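PDB 4P47: TRAP dicarboxylate transporter, DctP subunit from Ochrobactrum anthropi, which probably binds a small organic solute, perhaps a carboxylate, in the periplasm and delivers it to a TRAP transporter for uptake. Local coordinates for residues Met90-Ala95 and Asn238-Met243. Sequence-based numbering, arbitrary orientation.
Sequences MTVMNA and NPQIVM
Thr91 and Met243 pair across two antiparallel strands in the central sheet of a periplasmic solute-binding fold. The long strand 229-245 lies between strands 90-94 and 141-156 here.

Backbone bonds come first. Thr91 and Met243 exchange two, the straighter from Met243 N to Thr91 O (2.9 Å). Met93 and Ile241 form the next hydrogen-bonded pair. Past the end of strand 90-94, Ala95 N still reaches Pro239 O at 2.9 Å.

Apolar contacts cover both faces. On one, Met243 CE rests against Thr91 CG2 and Met93 CE, 3.9 Å from each. The Met243 side chain also touches Leu80 of helix 76-85. On the other, Val92 CG2 meets Val242 CG2 at 3.7 Å. The Met90 chain bends at its last torsion (chi3 65°), which lays CE against Val242 CG1.

Polar side chains gather at the Asn94 end. Gln240 NE2 gives a nearly straight bond to Asn94 OD1 (2.8 Å). The bond lies in the Gln240 amide plane but comes from above the Asn94 carbonyl plane. Gln240 OE1 accepts from Gln44, so both ends of this amide are held. A leucine here would probably leave Asn94 OD1 and Gln44 NE2 without these partners. Asn238 OD1 also binds Arg152. One water accepts from Asn94 ND2 and donates to Asn238 OD1, 2.9 Å away from that oxygen.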
ATOM      1  N   MET A  90       2.367  -1.336  18.711  1.00  7.14           N
ATOM      2  CA  MET A  90       2.517  -0.739  17.377  1.00  6.86           C
ATOM      3  C   MET A  90       2.399  -1.758  16.262  1.00  6.46           C
ATOM      4  O   MET A  90       2.715  -2.931  16.435  1.00  7.04           O
ATOM      5  CB  MET A  90       3.873  -0.026  17.224  1.00  7.31           C
ATOM      6  CG  MET A  90       3.947   1.329  17.915  1.00  8.52           C
ATOM      7  SD  MET A  90       5.467   2.271  17.592  1.00  8.04           S
ATOM      8  CE  MET A  90       5.236   2.553  15.830  1.00  8.19           C
ATOM      9  N   THR A  91       1.964  -1.291  15.101  1.00  6.44           N
ATOM     10  CA  THR A  91       1.999  -2.106  13.904  1.00  6.52           C
ATOM     11  C   THR A  91       2.075  -1.193  12.693  1.00  7.46           C
ATOM     12  O   THR A  91       1.857   0.031  12.785  1.00  7.55           O
ATOM     13  CB  THR A  91       0.793  -3.050  13.815  1.00  8.29           C
ATOM     14  OG1 THR A  91       1.018  -4.046  12.816  1.00  8.74           O
ATOM     15  CG2 THR A  91      -0.468  -2.299  13.476  1.00  9.84           C
ATOM     16  N   VAL A  92       2.413  -1.786  11.558  1.00  5.47           N
ATOM     17  CA  VAL A  92       2.357  -1.122  10.267  1.00  7.71           C
ATOM     18  C   VAL A  92       1.697  -2.079   9.273  1.00  6.05           C
ATOM     19  O   VAL A  92       1.996  -3.268   9.262  1.00  7.44           O
ATOM     20  CB  VAL A  92       3.778  -0.653   9.815  1.00  6.12           C
ATOM     21  CG1 VAL A  92       4.781  -1.819   9.785  1.00  8.31           C
ATOM     22  CG2 VAL A  92       3.700   0.073   8.489  1.00  6.81           C
ATOM     23  N   MET A  93       0.752  -1.583   8.491  1.00  6.17           N
ATOM     24  CA  MET A  93       0.035  -2.449   7.541  1.00  7.80           C
ATOM     25  C   MET A  93      -0.586  -1.608   6.454  1.00  6.51           C
ATOM     26  O   MET A  93      -0.697  -0.397   6.582  1.00  6.31           O
ATOM     27  CB  MET A  93      -1.086  -3.230   8.238  1.00  7.46           C
ATOM     28  CG  MET A  93      -2.215  -2.333   8.735  1.00  8.04           C
ATOM     29  SD  MET A  93      -3.524  -3.245   9.619  1.00 10.05           S
ATOM     30  CE  MET A  93      -2.627  -3.583  11.102  1.00 12.57           C
ATOM     31  N   ASN A  94      -1.026  -2.256   5.385  1.00  6.78           N
ATOM     32  CA  ASN A  94      -1.703  -1.551   4.307  1.00  6.57           C
ATOM     33  C   ASN A  94      -2.883  -0.767   4.854  1.00  7.78           C
ATOM     34  O   ASN A  94      -3.741  -1.313   5.572  1.00  7.67           O
ATOM     35  CB  ASN A  94      -2.167  -2.545   3.230  1.00  6.64           C
ATOM     36  CG  ASN A  94      -1.022  -3.081   2.386  1.00  9.73           C
ATOM     37  OD1 ASN A  94       0.108  -2.627   2.457  1.00  9.32           O
ATOM     38  ND2 ASN A  94      -1.320  -4.090   1.583  1.00 14.63           N
ATOM     39  N   ALA A  95      -2.955   0.509   4.501  1.00  7.20           N
ATOM     40  CA  ALA A  95      -3.947   1.376   5.108  1.00  6.94           C
ATOM     41  C   ALA A  95      -5.382   1.040   4.719  1.00  7.72           C
ATOM     42  O   ALA A  95      -6.307   1.328   5.466  1.00  7.74           O
ATOM     43  CB  ALA A  95      -3.638   2.833   4.806  1.00  7.95           C
ATOM     44  N   ASN A 238      -0.697   0.868  -2.671  1.00  7.01           N
ATOM     45  CA  ASN A 238      -0.828   0.463  -1.276  1.00  7.60           C
ATOM     46  C   ASN A 238       0.133   1.259  -0.374  1.00  9.04           C
ATOM     47  O   ASN A 238       1.314   0.913  -0.263  1.00  7.42           O
ATOM     48  CB  ASN A 238      -0.523  -1.048  -1.079  1.00  7.41           C
ATOM     49  CG  ASN A 238      -1.538  -2.010  -1.726  1.00  6.95           C
ATOM     50  OD1 ASN A 238      -1.185  -3.139  -2.086  1.00  7.09           O
ATOM     51  ND2 ASN A 238      -2.777  -1.598  -1.809  1.00  8.54           N
ATOM     52  N   PRO A 239      -0.369   2.317   0.285  1.00  6.47           N
ATOM     53  CA  PRO A 239       0.398   2.936   1.357  1.00  6.32           C
ATOM     54  C   PRO A 239       0.227   2.110   2.601  1.00  8.84           C
ATOM     55  O   PRO A 239      -0.819   1.464   2.754  1.00  8.16           O
ATOM     56  CB  PRO A 239      -0.281   4.297   1.535  1.00  7.95           C
ATOM     57  CG  PRO A 239      -1.670   4.105   1.088  1.00  9.19           C
ATOM     58  CD  PRO A 239      -1.694   2.932   0.134  1.00  7.51           C
ATOM     59  N   GLN A 240       1.219   2.109   3.476  1.00  6.78           N
ATOM     60  CA  GLN A 240       1.050   1.503   4.779  1.00  7.58           C
ATOM     61  C   GLN A 240       0.890   2.587   5.813  1.00  7.09           C
ATOM     62  O   GLN A 240       1.375   3.725   5.632  1.00  9.74           O
ATOM     63  CB  GLN A 240       2.201   0.590   5.116  1.00  7.78           C
ATOM     64  CG  GLN A 240       2.334  -0.503   4.078  1.00  8.26           C
ATOM     65  CD  GLN A 240       2.888  -1.762   4.643  1.00  8.06           C
ATOM     66  OE1 GLN A 240       3.856  -1.747   5.409  1.00 10.07           O
ATOM     67  NE2 GLN A 240       2.288  -2.876   4.268  1.00  9.01           N
ATOM     68  N   ILE A 241       0.142   2.311   6.855  1.00  6.06           N
ATOM     69  CA  ILE A 241       0.025   3.257   7.956  1.00  6.00           C
ATOM     70  C   ILE A 241       0.684   2.643   9.184  1.00  5.81           C
ATOM     71  O   ILE A 241       0.475   1.467   9.540  1.00  7.23           O
ATOM     72  CB  ILE A 241      -1.437   3.668   8.218  1.00  6.60           C
ATOM     73  CG1 ILE A 241      -1.499   4.717   9.323  1.00  7.63           C
ATOM     74  CG2 ILE A 241      -2.299   2.463   8.535  1.00  7.73           C
ATOM     75  CD1 ILE A 241      -2.861   5.377   9.451  1.00  8.79           C
ATOM     76  N   VAL A 242       1.528   3.446   9.832  1.00  5.15           N
ATOM     77  CA  VAL A 242       2.138   3.094  11.102  1.00  6.16           C
ATOM     78  C   VAL A 242       1.248   3.617  12.210  1.00  6.94           C
ATOM     79  O   VAL A 242       0.914   4.817  12.234  1.00  6.65           O
ATOM     80  CB  VAL A 242       3.530   3.744  11.226  1.00  6.36           C
ATOM     81  CG1 VAL A 242       4.187   3.379  12.558  1.00  7.87           C
ATOM     82  CG2 VAL A 242       4.438   3.338  10.052  1.00  8.05           C
ATOM     83  N   MET A 243       0.838   2.721  13.097  1.00  5.32           N
ATOM     84  CA  MET A 243      -0.094   3.038  14.163  1.00  6.59           C
ATOM     85  C   MET A 243       0.428   2.619  15.511  1.00  6.79           C
ATOM     86  O   MET A 243       1.239   1.686  15.646  1.00  7.17           O
ATOM     87  CB  MET A 243      -1.415   2.309  13.928  1.00  7.66           C
ATOM     88  CG  MET A 243      -2.176   2.811  12.719  1.00  7.96           C
ATOM     89  SD  MET A 243      -3.632   1.822  12.255  1.00  9.61           S
ATOM     90  CE  MET A 243      -2.846   0.262  11.800  1.00 11.49           C
TER
HETATM   91  O   HOH W   1       0.096  -5.380  -0.728  1.00 16.44           O